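Local coordinates for inosine-uridine preferring nucleoside hydrolase family protein (Bacillus anthracis, PDB 2C40), which adopts an open alpha/beta fold and holds a calcium ion and alpha-D-ribofuranose together in one pocket, at residues G10-L15 / R78-Y83; F19-L22 / E28-G31; T112-E117 / A138-N143; T121-G126 / A252-A257; T129-A134 / A182-A187. One frame throughout, in Å; residues are numbered along the deposited sequence. Where two conformers were deposited one is given.

In the fold
Five contacts join helices, turns and a 3-10 segment around one central, mostly parallel sheet. Interaction 1 lies at the calcium site and shares helix 12-21 with interaction 2, their centres about 17 Å apart. Interaction 4 sets strand 120-124 against helix 246-255 and meets interaction 1 at the calcium ion, bound by Asp14 and Thr125, with water 3 beside both. Interaction 3 packs helix 105-115 on the 3-10 segment, and interaction 5, its centre about 14 Å away, pairs two helices. Along the chain interaction 2 is nested within interaction 1, and interaction 5 within interaction 4, while interaction 3 alternates with both 4 and 5. Leu21 of interaction 2 packs on Leu123 of interaction 4, linking them directly.

Interaction 1 (G10-L15 / R78-Y83); sequences GGVDDL and RMHAFY. With CA (calcium ion), chain C.
A single water, water 1, ties Gly10 to Ala81: it donates to Gly10 O at 3.0 Å, though other acceptors may compete for its protons, and accepts from Ala81 N, also at 3.0 Å. Gly10 O meets the alanine directly as well, since Ala81 CB lies 3.6 Å from that oxygen. The glycine takes a positive phi of 64°, a turn of the chain that ends in Gly11, the N-cap of helix 12-21. A second water accepts from Val12 N at 3.1 Å, occupying an amide of the first helical turn, and lies in the plane of the His80 ring at its edge; its approach to ND1 is short enough to leave that link doubtful.

Apolar contacts complete the junction. Val12 CG2 stands 4.0 Å from His80 CB, coming at the side chain obliquely; its place opposite the carbonyl carbon of its own residue turns this methyl to the histidine. Leu15, one turn further on, brings CD2 to 4.4 Å from Ala81 CA. Ile230 packs on both Val12 and His80, and Phe82 and Tyr83 touch Pro232 and Ala229 of the second subunit.

From the same helical turn Asp14 binds the calcium ion with both carboxylate oxygens, OD2 at 2.4 Å and OD1 at 2.8 Å, and OD2 also takes a weak hydrogen bond from Gly11 N. Asp9, Asp247 and the carbonyl of Thr125 bind the same ion, and Asp13 and Asp14 touch the ribofuranose. This glycine turn leading into paired aspartates is the aspartate-rich N-terminal motif of the nucleoside hydrolase family.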
# COMPACT_ATOMS: atom_id res chain seq x y z
N GLY A 10 9.98 -5.37 10.61
CA GLY A 10 8.89 -5.62 9.68
C GLY A 10 8.36 -4.46 8.87
O GLY A 10 7.26 -4.57 8.35
N GLY A 11 9.11 -3.36 8.75
CA GLY A 11 8.84 -2.36 7.69
C GLY A 11 9.09 -3.01 6.33
O GLY A 11 9.56 -4.15 6.23
N VAL A 12 8.75 -2.31 5.26
CA VAL A 12 8.99 -2.79 3.89
C VAL A 12 10.45 -3.14 3.67
O VAL A 12 10.76 -4.17 3.06
CB VAL A 12 8.49 -1.77 2.86
CG1 VAL A 12 9.12 -2.01 1.47
CG2 VAL A 12 7.01 -1.88 2.77
N ASP A 13 11.36 -2.31 4.16
CA ASP A 13 12.79 -2.57 3.86
C ASP A 13 13.41 -3.67 4.74
O ASP A 13 14.41 -4.26 4.35
CB ASP A 13 13.64 -1.26 3.77
CG ASP A 13 13.72 -0.51 5.07
OD1 ASP A 13 13.20 -1.05 6.07
OD2 ASP A 13 14.33 0.61 5.08
N ASP A 14 12.81 -3.94 5.90
CA ASP A 14 13.15 -5.11 6.72
C ASP A 14 12.81 -6.39 5.99
O ASP A 14 13.56 -7.35 5.98
CB ASP A 14 12.36 -5.11 8.04
CG ASP A 14 12.74 -3.97 8.96
OD1 ASP A 14 13.74 -4.10 9.72
OD2 ASP A 14 12.07 -2.91 8.94
N LEU A 15 11.62 -6.41 5.41
CA LEU A 15 11.13 -7.60 4.73
C LEU A 15 11.83 -7.82 3.39
O LEU A 15 12.10 -8.97 2.98
CB LEU A 15 9.62 -7.49 4.50
CG LEU A 15 8.54 -8.06 5.42
CD1 LEU A 15 8.91 -8.57 6.84
CD2 LEU A 15 7.32 -7.09 5.45
N ARG A 78 3.54 1.52 10.69
CA ARG A 78 3.38 0.16 11.20
C ARG A 78 2.47 -0.79 10.40
O ARG A 78 2.59 -2.02 10.52
CB ARG A 78 2.90 0.23 12.66
CG ARG A 78 3.85 1.02 13.56
CD ARG A 78 3.36 0.94 14.98
NE ARG A 78 3.38 -0.45 15.40
CZ ARG A 78 2.74 -0.94 16.47
NH1 ARG A 78 2.03 -0.15 17.25
NH2 ARG A 78 2.82 -2.22 16.76
N MET A 79 1.58 -0.24 9.59
CA MET A 79 0.63 -1.03 8.81
C MET A 79 1.26 -1.79 7.64
O MET A 79 0.66 -2.72 7.12
CB MET A 79 -0.47 -0.10 8.24
CG MET A 79 -1.43 0.50 9.25
SD MET A 79 -2.37 -0.68 10.25
CE MET A 79 -3.74 -1.16 9.19
N HIS A 80 2.45 -1.38 7.21
CA HIS A 80 3.00 -1.78 5.91
C HIS A 80 3.15 -3.29 5.72
O HIS A 80 2.97 -3.81 4.57
CB HIS A 80 4.33 -1.06 5.68
CG HIS A 80 4.18 0.39 5.38
ND1 HIS A 80 5.25 1.24 5.24
CD2 HIS A 80 3.07 1.17 5.24
CE1 HIS A 80 4.82 2.46 4.97
NE2 HIS A 80 3.50 2.44 4.96
N ALA A 81 3.43 -3.99 6.82
CA ALA A 81 3.51 -5.46 6.85
C ALA A 81 2.22 -6.13 6.44
O ALA A 81 2.30 -7.17 5.81
CB ALA A 81 3.93 -5.95 8.25
N PHE A 82 1.06 -5.55 6.80
CA PHE A 82 -0.24 -6.08 6.38
C PHE A 82 -0.31 -6.21 4.88
O PHE A 82 -0.77 -7.20 4.35
CB PHE A 82 -1.41 -5.22 6.89
CG PHE A 82 -1.66 -5.37 8.38
CD1 PHE A 82 -1.25 -4.38 9.28
CD2 PHE A 82 -2.28 -6.52 8.88
CE1 PHE A 82 -1.47 -4.52 10.64
CE2 PHE A 82 -2.52 -6.66 10.26
CZ PHE A 82 -2.11 -5.66 11.14
N TYR A 83 0.25 -5.22 4.20
CA TYR A 83 0.21 -5.17 2.77
C TYR A 83 1.16 -6.15 2.18
O TYR A 83 0.77 -6.89 1.29
CB TYR A 83 0.46 -3.74 2.25
CG TYR A 83 -0.30 -2.68 3.07
CD1 TYR A 83 0.30 -1.45 3.38
CD2 TYR A 83 -1.56 -2.94 3.59
CE1 TYR A 83 -0.39 -0.50 4.15
CE2 TYR A 83 -2.25 -2.00 4.38
CZ TYR A 83 -1.65 -0.79 4.64
OH TYR A 83 -2.33 0.14 5.38
CA CA C . 13.36 -1.34 10.23
O HOH W 1 5.12 -2.62 8.94
O HOH W 2 7.54 0.49 5.94
O HOH W 3 12.78 0.26 12.02

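Interaction 2 (F19-L22 / E28-G31); sequences FLLL and ELTG
Leu21 points its CB at the fork of Leu29, with the two methyls of Leu29 astride it: Leu21 CB lies 4.1 Å from both CD1 and CD2 of Leu29. CB makes the closest approach; the branch beyond it, with CG set opposite the carbonyl carbon (chi1 -71°), passes beside Leu29 CD1 on its way to Phe6 of strand 2-8 and Ala251 of helix 246-255. The buried Leu21 therefore meets Leu29 chiefly with the root of its chain and carries its branch on into the core.

The next residue works the other way round. Leu22 starts out along the flank of the contact and reaches Leu29 with its far end, CD2 to Leu29 CD2 at 3.7 Å, and CG of Leu22 stands 4.1 Å from the same methyl. The two chains cross at about a right angle, and Ile51 of helix 41-55 touches Leu22 as well. Leu29 CD2 is thus shared by Leu21 and Leu22, whereas CD1 serves Leu21. Leu29 itself has chi1 at -106° and chi2 at 31°, off the usual staggered positions, which is consistent with some strain from fitting between them.

Strand alternation decides which residues take part: Leu29 faces the helix, while Glu28 before it is turned away. Backbone bonds link Glu28 and Thr30 to Val4 on strand 2-8, and Leu29 also packs on the Val4 side chain. A helix laid back over two neighbouring parallel strands, with leucines filling the seam, is the classical beta-alpha-beta crossover, formed here by strand 2-8, helix 12-21 and strand 27-34.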
# COMPACT_ATOMS: atom_id res chain seq x y z
N PHE A 19 14.33 -11.07 2.28
CA PHE A 19 14.31 -11.68 0.96
C PHE A 19 15.69 -11.64 0.30
O PHE A 19 16.13 -12.64 -0.26
CB PHE A 19 13.21 -11.08 0.08
CG PHE A 19 13.42 -11.28 -1.36
CD1 PHE A 19 13.18 -12.50 -1.94
CD2 PHE A 19 13.86 -10.21 -2.17
CE1 PHE A 19 13.36 -12.67 -3.32
CE2 PHE A 19 14.04 -10.38 -3.52
CZ PHE A 19 13.81 -11.62 -4.10
N LEU A 20 16.40 -10.52 0.39
CA LEU A 20 17.72 -10.44 -0.24
C LEU A 20 18.80 -11.23 0.53
O LEU A 20 19.64 -11.84 -0.09
CB LEU A 20 18.15 -9.00 -0.39
CG LEU A 20 17.26 -8.11 -1.25
CD1 LEU A 20 17.63 -6.71 -1.00
CD2 LEU A 20 17.41 -8.43 -2.71
N LEU A 21 18.79 -11.22 1.87
CA LEU A 21 19.76 -12.01 2.65
C LEU A 21 19.74 -13.46 2.18
O LEU A 21 20.78 -14.16 2.10
CB LEU A 21 19.44 -11.98 4.17
CG LEU A 21 19.69 -10.64 4.89
CD1 LEU A 21 18.81 -10.51 6.09
CD2 LEU A 21 21.21 -10.44 5.26
N LEU A 22 18.53 -13.91 1.87
CA LEU A 22 18.28 -15.27 1.53
C LEU A 22 18.88 -15.69 0.15
O LEU A 22 19.05 -16.86 -0.13
CB LEU A 22 16.75 -15.52 1.60
CG LEU A 22 16.10 -15.57 2.99
CD1 LEU A 22 14.61 -15.53 2.86
CD2 LEU A 22 16.55 -16.82 3.78
N GLU A 28 24.59 -17.35 5.81
CA GLU A 28 23.77 -18.42 6.32
C GLU A 28 23.05 -17.85 7.51
O GLU A 28 23.68 -17.58 8.53
CB GLU A 28 24.62 -19.62 6.73
CG GLU A 28 23.85 -20.74 7.42
CD GLU A 28 24.77 -21.79 8.05
OE1 GLU A 28 24.31 -22.49 8.98
OE2 GLU A 28 25.94 -21.93 7.62
N LEU A 29 21.74 -17.65 7.34
CA LEU A 29 20.88 -17.14 8.39
C LEU A 29 20.70 -18.27 9.40
O LEU A 29 20.19 -19.31 9.04
CB LEU A 29 19.54 -16.72 7.78
CG LEU A 29 19.21 -15.23 7.63
CD1 LEU A 29 20.39 -14.32 7.39
CD2 LEU A 29 18.06 -14.99 6.58
N THR A 30 21.14 -18.07 10.64
CA THR A 30 20.95 -19.03 11.71
C THR A 30 19.62 -18.87 12.46
O THR A 30 19.14 -19.79 13.09
CB THR A 30 22.09 -18.94 12.73
OG1 THR A 30 22.18 -17.61 13.22
CG2 THR A 30 23.39 -19.30 12.09
N GLY A 31 19.05 -17.69 12.37
CA GLY A 31 17.84 -17.38 13.06
C GLY A 31 17.30 -16.06 12.55
O GLY A 31 18.05 -15.21 12.12

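Interaction 3 (T112-E117 / A138-N143); sequences TLLQTE and APIIEN
Leu113 and Ile141 meet most closely, with Leu113 CD1 3.5 Å from Ile141 CG1 and the two chains crossing at about a right angle. The setting is the outer edge of an alpha/beta fold, where the last turn of helix 105-115 packs on the 3-10 segment that leads from helix 129-137 into strand 145-151. Ile141 also lies across Leu114: its CD1 approaches Leu114 CG to 3.7 Å and Leu114 CD2 to 3.8 Å. One isoleucine arm therefore serves two successive leucines, CG1 for the first and CD1 for the second. Its torsions lie off the usual staggered values, chi1 -120° and chi2 93°, which suggests an arm bent to fit the gap. At the more exposed margin Leu114 CD2 touches Ile140 CG2 at 4.0 Å.

A second shell packs behind these groups. Ile110, one turn before Leu113 on helix 105-115, and Leu135 of helix 129-137 pack on Ile141, while Thr120 and Leu122 of strand 120-124 back Leu113. Next after Asn143, Lys144 directs its NZ to the helix end, hydrogen-bonding both Leu113 O and Thr116 O.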
# COMPACT_ATOMS: atom_id res chain seq x y z
N THR A 112 20.30 -19.70 20.06
CA THR A 112 20.92 -19.81 18.75
C THR A 112 22.41 -19.50 18.84
O THR A 112 23.24 -20.26 18.37
CB THR A 112 20.32 -18.84 17.70
OG1 THR A 112 18.91 -18.96 17.68
CG2 THR A 112 20.89 -19.12 16.32
N LEU A 113 22.74 -18.38 19.45
CA LEU A 113 24.12 -17.94 19.49
C LEU A 113 24.96 -18.97 20.20
O LEU A 113 26.02 -19.35 19.72
CB LEU A 113 24.27 -16.58 20.17
CG LEU A 113 24.11 -15.25 19.42
CD1 LEU A 113 24.83 -14.16 20.18
CD2 LEU A 113 24.63 -15.27 18.05
N LEU A 114 24.48 -19.44 21.35
CA LEU A 114 25.24 -20.42 22.11
C LEU A 114 25.26 -21.81 21.47
O LEU A 114 26.20 -22.54 21.65
CB LEU A 114 24.79 -20.49 23.58
CG LEU A 114 24.85 -19.24 24.49
CD1 LEU A 114 24.36 -19.61 25.89
CD2 LEU A 114 26.26 -18.67 24.53
N GLN A 115 24.24 -22.18 20.72
CA GLN A 115 24.22 -23.48 20.06
C GLN A 115 25.08 -23.53 18.78
O GLN A 115 25.58 -24.58 18.46
CB GLN A 115 22.78 -23.92 19.78
N THR A 116 25.29 -22.41 18.08
CA THR A 116 26.17 -22.40 16.90
C THR A 116 27.63 -22.27 17.34
O THR A 116 27.96 -21.37 18.12
CB THR A 116 25.88 -21.24 15.93
OG1 THR A 116 26.42 -20.03 16.46
CG2 THR A 116 24.39 -21.08 15.66
N GLU A 117 28.48 -23.17 16.83
CA GLU A 117 29.87 -23.29 17.24
C GLU A 117 30.74 -22.05 16.94
O GLU A 117 31.49 -21.58 17.80
CB GLU A 117 30.52 -24.59 16.69
N ALA A 138 21.97 -12.98 29.73
CA ALA A 138 23.08 -13.88 29.40
C ALA A 138 24.23 -13.12 28.75
O ALA A 138 24.45 -13.22 27.55
CB ALA A 138 22.59 -14.98 28.47
N PRO A 139 24.98 -12.35 29.54
CA PRO A 139 26.10 -11.62 28.93
C PRO A 139 27.25 -12.48 28.31
O PRO A 139 28.05 -11.94 27.50
CB PRO A 139 26.66 -10.77 30.08
CG PRO A 139 26.11 -11.37 31.33
CD PRO A 139 24.86 -12.12 30.98
N ILE A 140 27.32 -13.77 28.66
CA ILE A 140 28.24 -14.72 28.01
C ILE A 140 28.18 -14.64 26.47
O ILE A 140 29.14 -14.92 25.77
CB ILE A 140 27.91 -16.20 28.44
CG1 ILE A 140 28.99 -17.16 27.97
CG2 ILE A 140 26.47 -16.61 27.97
CD1 ILE A 140 28.75 -18.58 28.36
N ILE A 141 27.03 -14.24 25.98
CA ILE A 141 26.76 -14.11 24.56
C ILE A 141 27.71 -13.14 23.80
O ILE A 141 27.98 -13.31 22.61
CB ILE A 141 25.28 -13.67 24.45
CG1 ILE A 141 24.49 -14.69 23.67
CG2 ILE A 141 25.07 -12.19 24.11
CD1 ILE A 141 23.86 -15.66 24.57
N GLU A 142 28.28 -12.17 24.51
CA GLU A 142 29.38 -11.38 23.95
C GLU A 142 30.44 -12.28 23.30
O GLU A 142 30.98 -11.95 22.26
CB GLU A 142 30.07 -10.56 25.02
CG GLU A 142 29.21 -9.43 25.53
CD GLU A 142 29.91 -8.62 26.60
OE1 GLU A 142 30.97 -9.05 27.12
OE2 GLU A 142 29.38 -7.53 26.93
N ASN A 143 30.72 -13.43 23.92
CA ASN A 143 31.69 -14.39 23.42
C ASN A 143 31.33 -15.00 22.08
O ASN A 143 32.21 -15.48 21.38
CB ASN A 143 31.85 -15.56 24.39
CG ASN A 143 32.35 -15.13 25.75
OD1 ASN A 143 32.80 -14.00 25.91
ND2 ASN A 143 32.29 -16.05 26.73

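Interaction 4 (T121-G126 / A252-A257); sequences TLLFTG and AFVGKA. With CA (calcium ion), chain C.
Val254 pushes its two methyls at the strand, CG2 against the branch of Leu123, with Val254 CG2 3.8 Å from Leu123 CG. The chains meet at a slant. Leu123 CG is anti to its own amide nitrogen (chi1 -160°), a setting that directs the branch point away from the strand backbone to this methyl. The other methyl of Val254 extends along the strand to Thr121: CG1 comes to 4.5 Å from Thr121 CG2, a looser approach. Three buried residues thus carry the contact, the valine lodged between two strand positions of like orientation.

Such spacing is what a strand offers to a helix in an alpha/beta sheet. Thr121 and Leu123 face helix 246-255, whereas Leu122 is turned away from it and, with Phe124, packs on helix 105-115, so that helices lie on both faces of the sheet. Strand 2-8, next in the sheet, adds Phe6 beside Leu123, and strand 145-151, the neighbour across strand 120-124, adds Val149 beside Val254.

Both elements also lead to the metal. Past the end of the strand, Thr125 O binds the calcium ion at 2.5 Å, and water 3 is coordinated at 2.5 Å from the same ion; Asp247, in the first turn of helix 246-255, is a further ligand with Asp9 and Asp14. Asn173 ND2 hydrogen-bonds Thr125 O too, so one carbonyl oxygen serves a metal and an amide. Just past the helix, Ala257 CB lies over one face of the Phe253 ring, 4.3 Å above its plane and shifted toward the rim, and Gly255 O accepts a hydrogen bond from Asn26 ND2.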
# COMPACT_ATOMS: atom_id res chain seq x y z
N THR A 121 27.44 -13.11 13.26
CA THR A 121 27.18 -11.70 13.05
C THR A 121 25.70 -11.37 13.32
O THR A 121 24.81 -11.99 12.76
CB THR A 121 27.52 -11.27 11.62
OG1 THR A 121 28.90 -11.50 11.39
CG2 THR A 121 27.27 -9.75 11.39
N LEU A 122 25.46 -10.36 14.17
CA LEU A 122 24.12 -9.87 14.47
C LEU A 122 23.77 -8.71 13.57
O LEU A 122 24.56 -7.77 13.42
CB LEU A 122 24.03 -9.37 15.91
CG LEU A 122 24.36 -10.34 17.02
CD1 LEU A 122 24.19 -9.57 18.33
CD2 LEU A 122 23.45 -11.55 16.96
N LEU A 123 22.63 -8.82 12.93
CA LEU A 123 22.13 -7.84 12.03
C LEU A 123 20.77 -7.39 12.59
O LEU A 123 19.83 -8.19 12.64
CB LEU A 123 21.92 -8.50 10.67
CG LEU A 123 21.83 -7.66 9.41
CD1 LEU A 123 20.91 -8.33 8.43
CD2 LEU A 123 21.48 -6.23 9.60
N PHE A 124 20.69 -6.13 13.05
CA PHE A 124 19.48 -5.57 13.59
C PHE A 124 19.08 -4.36 12.72
O PHE A 124 19.84 -3.35 12.60
CB PHE A 124 19.66 -5.16 15.04
CG PHE A 124 19.56 -6.29 16.03
CD1 PHE A 124 20.37 -7.41 15.92
CD2 PHE A 124 18.63 -6.28 17.05
CE1 PHE A 124 20.29 -8.49 16.83
CE2 PHE A 124 18.56 -7.35 17.97
CZ PHE A 124 19.39 -8.45 17.82
N THR A 125 17.86 -4.45 12.16
CA THR A 125 17.32 -3.42 11.36
C THR A 125 16.08 -2.73 11.97
O THR A 125 15.56 -1.80 11.36
CB THR A 125 17.05 -3.88 9.90
OG1 THR A 125 16.09 -4.95 9.83
CG2 THR A 125 18.34 -4.30 9.25
N GLY A 126 15.69 -3.11 13.18
CA GLY A 126 14.81 -2.36 14.04
C GLY A 126 15.57 -1.91 15.30
O GLY A 126 16.80 -1.93 15.34
N ALA A 252 23.01 -5.36 3.12
CA ALA A 252 23.95 -5.50 2.01
C ALA A 252 25.41 -5.33 2.48
O ALA A 252 26.33 -5.94 1.93
CB ALA A 252 23.64 -4.51 0.95
N PHE A 253 25.61 -4.49 3.49
CA PHE A 253 26.93 -4.27 4.09
C PHE A 253 27.43 -5.56 4.79
O PHE A 253 28.63 -5.82 4.82
CB PHE A 253 26.88 -3.13 5.12
CG PHE A 253 28.20 -2.80 5.73
CD1 PHE A 253 29.16 -2.13 5.01
CD2 PHE A 253 28.52 -3.19 7.03
CE1 PHE A 253 30.40 -1.83 5.59
CE2 PHE A 253 29.76 -2.91 7.57
CZ PHE A 253 30.67 -2.21 6.86
N VAL A 254 26.51 -6.31 5.38
CA VAL A 254 26.83 -7.61 5.94
C VAL A 254 27.28 -8.58 4.82
O VAL A 254 28.27 -9.29 4.96
CB VAL A 254 25.62 -8.20 6.74
CG1 VAL A 254 25.88 -9.65 7.13
CG2 VAL A 254 25.34 -7.34 7.97
N GLY A 255 26.54 -8.59 3.71
CA GLY A 255 26.89 -9.44 2.59
C GLY A 255 28.08 -8.98 1.77
O GLY A 255 28.77 -9.79 1.18
N LYS A 256 28.31 -7.67 1.71
CA LYS A 256 29.33 -7.09 0.85
C LYS A 256 29.90 -5.83 1.47
O LYS A 256 29.62 -4.74 1.04
CB LYS A 256 28.78 -6.79 -0.53
CG LYS A 256 29.86 -6.54 -1.54
CD LYS A 256 29.32 -6.44 -2.94
CE LYS A 256 29.46 -7.75 -3.70
NZ LYS A 256 29.11 -7.56 -5.14
N ALA A 257 30.74 -6.01 2.49
CA ALA A 257 31.31 -4.89 3.26
C ALA A 257 31.99 -3.84 2.37
O ALA A 257 32.01 -2.64 2.70
CB ALA A 257 32.31 -5.43 4.26
CA CA C . 13.36 -1.34 10.23
O HOH W 3 12.78 0.26 12.02

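Interaction 5 (T129-A134 / A182-A187); sequences TDLARA and ARVWEA
Leu131 sets its branched end against Val184 and divides its side-chain atoms between that valine and the sheet. CB rests on an aromatic ring of the sheet, 3.7 Å from Phe124 CE2. Chi1 of 177° then carries CG outward to Val184, where Leu131 CG lies 4.0 Å from Val184 CG2. At the fork the methyls part. Leu131 CD1 turns toward the sheet, to the CD1 methyl of Leu122. Leu131 CD2 stays with the valine, 3.8 Å from Val184 CG2. The leucine and valine chains cross at about a right angle.

Ala132, next on the helix, allows the backbones to come near. Its CB meets Arg183 CB at 4.0 Å, and Val184 CG2 also lies against the backbone at Ala132 N. Arg183 bends at its second torsion, bringing CD to 3.8 Å from Ala132 O; this is a van der Waals contact, made at the margin of the interface, with the guanidinium beyond it.

The axes of the short helical segments come within 8.9 Å and cross at 54°. Both helices lie on one face of the sheet: besides strand 120-124, already met by Leu131, Leu148 of strand 145-151 supports Leu131 and Val184 together, and helix 105-115 flanks helix 129-137 through Leu109 and Ile110 at Ala134.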
# COMPACT_ATOMS: atom_id res chain seq x y z
N THR A 129 16.15 -3.64 21.46
CA THR A 129 15.71 -4.14 22.77
C THR A 129 15.75 -5.66 22.95
O THR A 129 16.08 -6.12 24.06
CB THR A 129 14.45 -3.43 23.36
OG1 THR A 129 13.50 -4.36 23.94
CG2 THR A 129 13.84 -2.47 22.45
N ASP A 130 15.56 -6.45 21.88
CA ASP A 130 15.75 -7.93 22.03
C ASP A 130 17.21 -8.28 22.37
O ASP A 130 17.48 -9.26 23.11
CB ASP A 130 15.33 -8.71 20.76
CG ASP A 130 13.81 -8.78 20.54
OD1 ASP A 130 13.02 -8.77 21.51
OD2 ASP A 130 13.41 -8.86 19.35
N LEU A 131 18.16 -7.52 21.83
CA LEU A 131 19.57 -7.70 22.17
C LEU A 131 19.96 -7.19 23.57
O LEU A 131 20.73 -7.81 24.28
CB LEU A 131 20.47 -7.10 21.09
CG LEU A 131 22.00 -7.14 21.30
CD1 LEU A 131 22.56 -8.55 21.39
CD2 LEU A 131 22.71 -6.36 20.20
N ALA A 132 19.50 -6.01 23.94
CA ALA A 132 19.74 -5.47 25.28
C ALA A 132 19.34 -6.48 26.31
O ALA A 132 20.06 -6.78 27.28
CB ALA A 132 18.91 -4.17 25.46
N ARG A 133 18.17 -7.03 26.07
CA ARG A 133 17.54 -8.00 26.94
C ARG A 133 18.30 -9.33 27.01
O ARG A 133 18.49 -9.84 28.07
CB ARG A 133 16.11 -8.18 26.48
CG ARG A 133 15.23 -8.81 27.49
CD ARG A 133 13.89 -8.02 27.65
NE ARG A 133 13.02 -8.25 26.54
CZ ARG A 133 11.95 -9.04 26.56
NH1 ARG A 133 11.53 -9.66 27.67
NH2 ARG A 133 11.24 -9.16 25.45
N ALA A 134 18.71 -9.84 25.86
CA ALA A 134 19.60 -11.00 25.71
C ALA A 134 20.87 -10.83 26.53
O ALA A 134 21.26 -11.71 27.29
CB ALA A 134 19.98 -11.19 24.20
N ALA A 182 21.89 2.17 24.98
CA ALA A 182 22.86 2.33 26.05
C ALA A 182 23.47 1.01 26.52
O ALA A 182 24.69 0.88 26.60
CB ALA A 182 22.25 3.10 27.19
N ARG A 183 22.62 0.04 26.83
CA ARG A 183 23.04 -1.33 27.20
C ARG A 183 23.94 -2.03 26.15
O ARG A 183 24.95 -2.69 26.48
CB ARG A 183 21.83 -2.19 27.25
CG ARG A 183 21.34 -2.42 28.56
CD ARG A 183 21.74 -3.82 29.05
NE ARG A 183 21.75 -3.75 30.50
CZ ARG A 183 20.69 -3.48 31.24
NH1 ARG A 183 19.50 -3.33 30.67
NH2 ARG A 183 20.80 -3.41 32.56
N VAL A 184 23.52 -1.93 24.89
CA VAL A 184 24.31 -2.51 23.80
C VAL A 184 25.64 -1.76 23.74
O VAL A 184 26.74 -2.37 23.68
CB VAL A 184 23.58 -2.47 22.46
CG1 VAL A 184 24.51 -2.85 21.32
CG2 VAL A 184 22.34 -3.38 22.50
N TRP A 185 25.57 -0.44 23.85
CA TRP A 185 26.77 0.37 23.82
C TRP A 185 27.74 0.02 24.97
O TRP A 185 28.95 0.15 24.77
CB TRP A 185 26.44 1.86 23.90
CG TRP A 185 26.60 2.69 22.64
CD1 TRP A 185 27.33 3.84 22.52
CD2 TRP A 185 26.00 2.47 21.36
NE1 TRP A 185 27.22 4.34 21.27
CE2 TRP A 185 26.40 3.53 20.53
CE3 TRP A 185 25.16 1.48 20.84
CZ2 TRP A 185 26.00 3.64 19.22
CZ3 TRP A 185 24.79 1.57 19.52
CH2 TRP A 185 25.21 2.64 18.72
N GLU A 186 27.26 -0.42 26.12
CA GLU A 186 28.17 -0.77 27.18
C GLU A 186 28.77 -2.18 26.99
O GLU A 186 29.80 -2.47 27.55
CB GLU A 186 27.56 -0.57 28.58
CG GLU A 186 26.31 -1.36 28.84
CD GLU A 186 25.84 -1.28 30.31
OE1 GLU A 186 26.41 -1.99 31.18
OE2 GLU A 186 24.89 -0.53 30.57
N ALA A 187 28.15 -3.04 26.19
CA ALA A 187 28.68 -4.39 25.96
C ALA A 187 30.05 -4.36 25.26
O ALA A 187 30.38 -3.44 24.47
CB ALA A 187 27.70 -5.23 25.13